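Local structure of putative citrate lyase, alfa subunit (Streptococcus mutans, 2HJ0) at residues I160-S172 with A193-T207. The protein is a putative citrate lyase alpha subunit, a chain of helices packed on two largely parallel beta sheets, with two copies in the assembly. Sequence-based numbering, arbitrary orientation.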
# COMPACT_ATOMS: atom_id res chain seq x y z
N ILE A 160 3.44 3.49 -20.05
CA ILE A 160 4.70 4.12 -19.65
C ILE A 160 5.23 3.17 -18.57
O ILE A 160 4.45 2.65 -17.78
CB ILE A 160 4.46 5.51 -19.07
CG1 ILE A 160 5.77 6.09 -18.53
CG2 ILE A 160 3.45 5.42 -17.96
CD1 ILE A 160 5.57 7.35 -17.73
N HIS A 161 6.54 2.95 -18.52
CA HIS A 161 7.09 2.02 -17.52
C HIS A 161 8.44 2.48 -16.97
O HIS A 161 9.40 2.66 -17.72
CB HIS A 161 7.22 0.64 -18.16
CG HIS A 161 7.17 -0.49 -17.18
ND1 HIS A 161 8.29 -0.95 -16.53
CD2 HIS A 161 6.14 -1.24 -16.74
CE1 HIS A 161 7.95 -1.94 -15.72
NE2 HIS A 161 6.65 -2.14 -15.83
N ILE A 162 8.51 2.63 -15.66
CA ILE A 162 9.73 3.10 -15.02
C ILE A 162 10.74 1.99 -14.78
O ILE A 162 10.44 1.00 -14.11
CB ILE A 162 9.42 3.80 -13.69
CG1 ILE A 162 8.36 4.88 -13.92
CG2 ILE A 162 10.68 4.43 -13.13
CD1 ILE A 162 7.85 5.50 -12.62
N ASP A 163 11.94 2.17 -15.31
CA ASP A 163 12.99 1.17 -15.12
C ASP A 163 13.59 1.32 -13.73
O ASP A 163 13.70 0.35 -12.98
CB ASP A 163 14.09 1.33 -16.16
CG ASP A 163 13.66 0.85 -17.52
OD1 ASP A 163 13.38 -0.37 -17.66
OD2 ASP A 163 13.60 1.69 -18.45
N VAL A 164 13.97 2.54 -13.40
CA VAL A 164 14.56 2.79 -12.10
C VAL A 164 14.01 4.08 -11.54
O VAL A 164 14.02 5.12 -12.20
CB VAL A 164 16.09 2.93 -12.18
CG1 VAL A 164 16.66 3.14 -10.79
CG2 VAL A 164 16.68 1.70 -12.81
N ALA A 165 13.54 4.02 -10.30
CA ALA A 165 13.02 5.21 -9.65
C ALA A 165 13.97 5.63 -8.55
O ALA A 165 14.25 4.86 -7.63
CB ALA A 165 11.65 4.94 -9.08
N PHE A 166 14.50 6.84 -8.67
CA PHE A 166 15.39 7.38 -7.66
C PHE A 166 14.55 8.29 -6.80
O PHE A 166 14.25 9.40 -7.21
CB PHE A 166 16.50 8.15 -8.33
CG PHE A 166 17.38 7.30 -9.19
CD1 PHE A 166 18.40 6.55 -8.63
CD2 PHE A 166 17.17 7.25 -10.56
CE1 PHE A 166 19.20 5.76 -9.44
CE2 PHE A 166 17.97 6.45 -11.37
CZ PHE A 166 18.98 5.71 -10.82
N LEU A 167 14.15 7.81 -5.62
CA LEU A 167 13.30 8.58 -4.71
C LEU A 167 14.00 9.14 -3.47
O LEU A 167 14.70 8.43 -2.76
CB LEU A 167 12.12 7.72 -4.25
CG LEU A 167 11.35 6.95 -5.33
CD1 LEU A 167 10.20 6.16 -4.70
CD2 LEU A 167 10.82 7.94 -6.37
N GLY A 168 13.79 10.43 -3.18
CA GLY A 168 14.39 11.00 -1.99
C GLY A 168 13.49 10.78 -0.79
O GLY A 168 12.29 10.94 -0.90
N ALA A 169 14.06 10.38 0.35
CA ALA A 169 13.26 10.17 1.56
C ALA A 169 14.01 10.74 2.75
O ALA A 169 15.17 10.38 3.02
CB ALA A 169 13.01 8.70 1.77
N PRO A 170 13.37 11.67 3.47
CA PRO A 170 14.02 12.27 4.64
C PRO A 170 14.44 11.27 5.72
O PRO A 170 15.18 11.63 6.64
CB PRO A 170 13.00 13.30 5.12
CG PRO A 170 11.70 12.78 4.62
CD PRO A 170 12.06 12.28 3.23
N SER A 171 13.94 10.04 5.63
CA SER A 171 14.32 8.99 6.59
C SER A 171 14.07 7.61 5.98
O SER A 171 13.17 7.43 5.16
CB SER A 171 13.54 9.13 7.91
OG SER A 171 12.14 9.01 7.76
N SER A 172 14.89 6.64 6.38
CA SER A 172 14.77 5.29 5.86
C SER A 172 15.70 4.34 6.61
O SER A 172 16.76 4.76 7.09
CB SER A 172 15.13 5.28 4.38
OG SER A 172 15.29 3.96 3.89
N ALA A 193 5.76 10.17 -4.87
CA ALA A 193 6.77 9.11 -4.89
C ALA A 193 6.21 7.72 -4.60
O ALA A 193 6.71 6.72 -5.11
CB ALA A 193 7.87 9.43 -3.90
N MSE A 194 5.16 7.66 -3.79
CA MSE A 194 4.56 6.37 -3.44
C MSE A 194 4.09 5.56 -4.63
O MSE A 194 4.12 4.33 -4.59
CB MSE A 194 3.40 6.56 -2.46
CG MSE A 194 3.84 6.79 -1.03
SE MSE A 194 2.46 7.56 0.10
CE MSE A 194 1.85 5.97 1.01
N ILE A 195 3.65 6.23 -5.68
CA ILE A 195 3.19 5.50 -6.84
C ILE A 195 4.39 4.98 -7.62
O ILE A 195 4.34 3.88 -8.15
CB ILE A 195 2.32 6.39 -7.72
CG1 ILE A 195 1.94 5.64 -8.98
CG2 ILE A 195 3.05 7.66 -8.06
CD1 ILE A 195 0.99 6.41 -9.84
N ASP A 196 5.47 5.75 -7.66
CA ASP A 196 6.66 5.31 -8.35
C ASP A 196 7.17 4.02 -7.76
O ASP A 196 7.40 3.06 -8.46
CB ASP A 196 7.76 6.35 -8.22
CG ASP A 196 7.53 7.55 -9.10
OD1 ASP A 196 6.41 8.10 -9.06
OD2 ASP A 196 8.47 7.95 -9.82
N ALA A 197 7.35 3.99 -6.45
CA ALA A 197 7.88 2.81 -5.79
C ALA A 197 6.98 1.61 -5.91
O ALA A 197 7.39 0.49 -5.66
CB ALA A 197 8.15 3.10 -4.33
N LYS A 198 5.73 1.86 -6.29
CA LYS A 198 4.77 0.78 -6.42
C LYS A 198 4.75 0.14 -7.81
O LYS A 198 4.51 -1.05 -7.94
CB LYS A 198 3.40 1.35 -6.06
CG LYS A 198 2.24 0.39 -6.12
CD LYS A 198 0.98 1.05 -5.52
CE LYS A 198 1.24 1.53 -4.07
NZ LYS A 198 0.09 2.24 -3.41
N TYR A 199 5.05 0.93 -8.84
CA TYR A 199 5.03 0.39 -10.19
C TYR A 199 6.39 0.27 -10.89
O TYR A 199 6.50 -0.41 -11.90
CB TYR A 199 4.10 1.24 -11.04
CG TYR A 199 2.67 1.09 -10.64
CD1 TYR A 199 1.93 -0.04 -11.01
CD2 TYR A 199 2.05 2.08 -9.88
CE1 TYR A 199 0.59 -0.18 -10.61
CE2 TYR A 199 0.72 1.95 -9.48
CZ TYR A 199 -0.00 0.82 -9.85
OH TYR A 199 -1.31 0.70 -9.45
N ALA A 200 7.40 0.94 -10.36
CA ALA A 200 8.73 0.90 -10.96
C ALA A 200 9.36 -0.49 -10.80
O ALA A 200 9.07 -1.21 -9.84
CB ALA A 200 9.63 1.96 -10.32
N ASP A 201 10.22 -0.85 -11.75
CA ASP A 201 10.89 -2.15 -11.67
C ASP A 201 11.90 -2.16 -10.54
O ASP A 201 11.89 -3.05 -9.69
CB ASP A 201 11.57 -2.48 -12.99
CG ASP A 201 10.61 -3.04 -14.01
OD1 ASP A 201 9.49 -3.45 -13.62
OD2 ASP A 201 10.97 -3.08 -15.21
N GLN A 202 12.78 -1.17 -10.54
CA GLN A 202 13.77 -1.04 -9.51
C GLN A 202 13.62 0.33 -8.84
O GLN A 202 13.46 1.36 -9.51
CB GLN A 202 15.17 -1.22 -10.08
CG GLN A 202 15.60 -2.65 -10.08
CD GLN A 202 17.05 -2.79 -10.34
OE1 GLN A 202 17.53 -2.47 -11.42
NE2 GLN A 202 17.79 -3.28 -9.35
N VAL A 203 13.67 0.31 -7.51
CA VAL A 203 13.54 1.52 -6.71
C VAL A 203 14.78 1.76 -5.86
O VAL A 203 15.23 0.87 -5.13
CB VAL A 203 12.28 1.43 -5.78
CG1 VAL A 203 12.29 2.55 -4.74
CG2 VAL A 203 11.01 1.50 -6.62
N VAL A 204 15.33 2.96 -5.97
CA VAL A 204 16.51 3.36 -5.20
C VAL A 204 16.11 4.55 -4.35
O VAL A 204 15.87 5.63 -4.89
CB VAL A 204 17.66 3.81 -6.13
CG1 VAL A 204 18.77 4.45 -5.32
CG2 VAL A 204 18.20 2.64 -6.90
N ILE A 205 16.01 4.39 -3.03
CA ILE A 205 15.65 5.55 -2.22
C ILE A 205 16.96 6.16 -1.69
O ILE A 205 17.85 5.44 -1.25
CB ILE A 205 14.67 5.22 -1.01
CG1 ILE A 205 15.43 4.59 0.14
CG2 ILE A 205 13.52 4.32 -1.45
CD1 ILE A 205 15.77 5.59 1.17
N VAL A 206 17.07 7.49 -1.79
CA VAL A 206 18.26 8.22 -1.35
C VAL A 206 17.87 8.98 -0.08
O VAL A 206 17.08 9.94 -0.13
CB VAL A 206 18.71 9.25 -2.42
CG1 VAL A 206 20.07 9.85 -2.04
CG2 VAL A 206 18.74 8.59 -3.77
N THR A 207 18.40 8.55 1.05
CA THR A 207 18.05 9.21 2.29
C THR A 207 19.12 10.12 2.81
O THR A 207 20.31 10.01 2.47
CB THR A 207 17.70 8.21 3.40
OG1 THR A 207 17.09 8.91 4.50
CG2 THR A 207 18.95 7.50 3.88
O HOH W 1 6.84 1.59 -13.78
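Leu167 reaches from strand 164-169 onto the inner side of helix 191-199, its CD1 lying 3.7 Å from Ala197 CB and its CD2 3.9 Å from Asp196 CB. Chi1 (-48°) sets CG beside the backbone N and chi2 (180°) fixes the methyls under the helix, where small Ala193 and Ala197 let it sit close. Ala200, first to leave the helical conformation, sets its CB 3.8 Å from Ala165 CB. On the sheet's other face, Phe166 and Val204 lie side by side, CD1 of the ring 3.8 Å from Val204 CB, with Val164 CG1 over one ring face.

The strands are parallel: Val204 N donates to Ala165 O in a nearly straight bond (2.7 Å, 176°), and Leu167 N bonds to Val204 O. Farther out, Asp201 N binds Ile162 O, while Asp201 OD1, which accepts from Gln37 N, merely touches the His161 ring edge at CE1; His161 NE2 bonds to Ser35 O. Buried Asp196 is satisfied by a salt bridge from OD1 to Arg151 and a hydrogen bond from OD2 to Ser68.

This right-handed beta-alpha-beta crossover of a Rossmann-like sheet has strand 66-69 flanking 164-169, strand 227-230 flanking 202-207, and helix 148-157 against Ile162 and Tyr199.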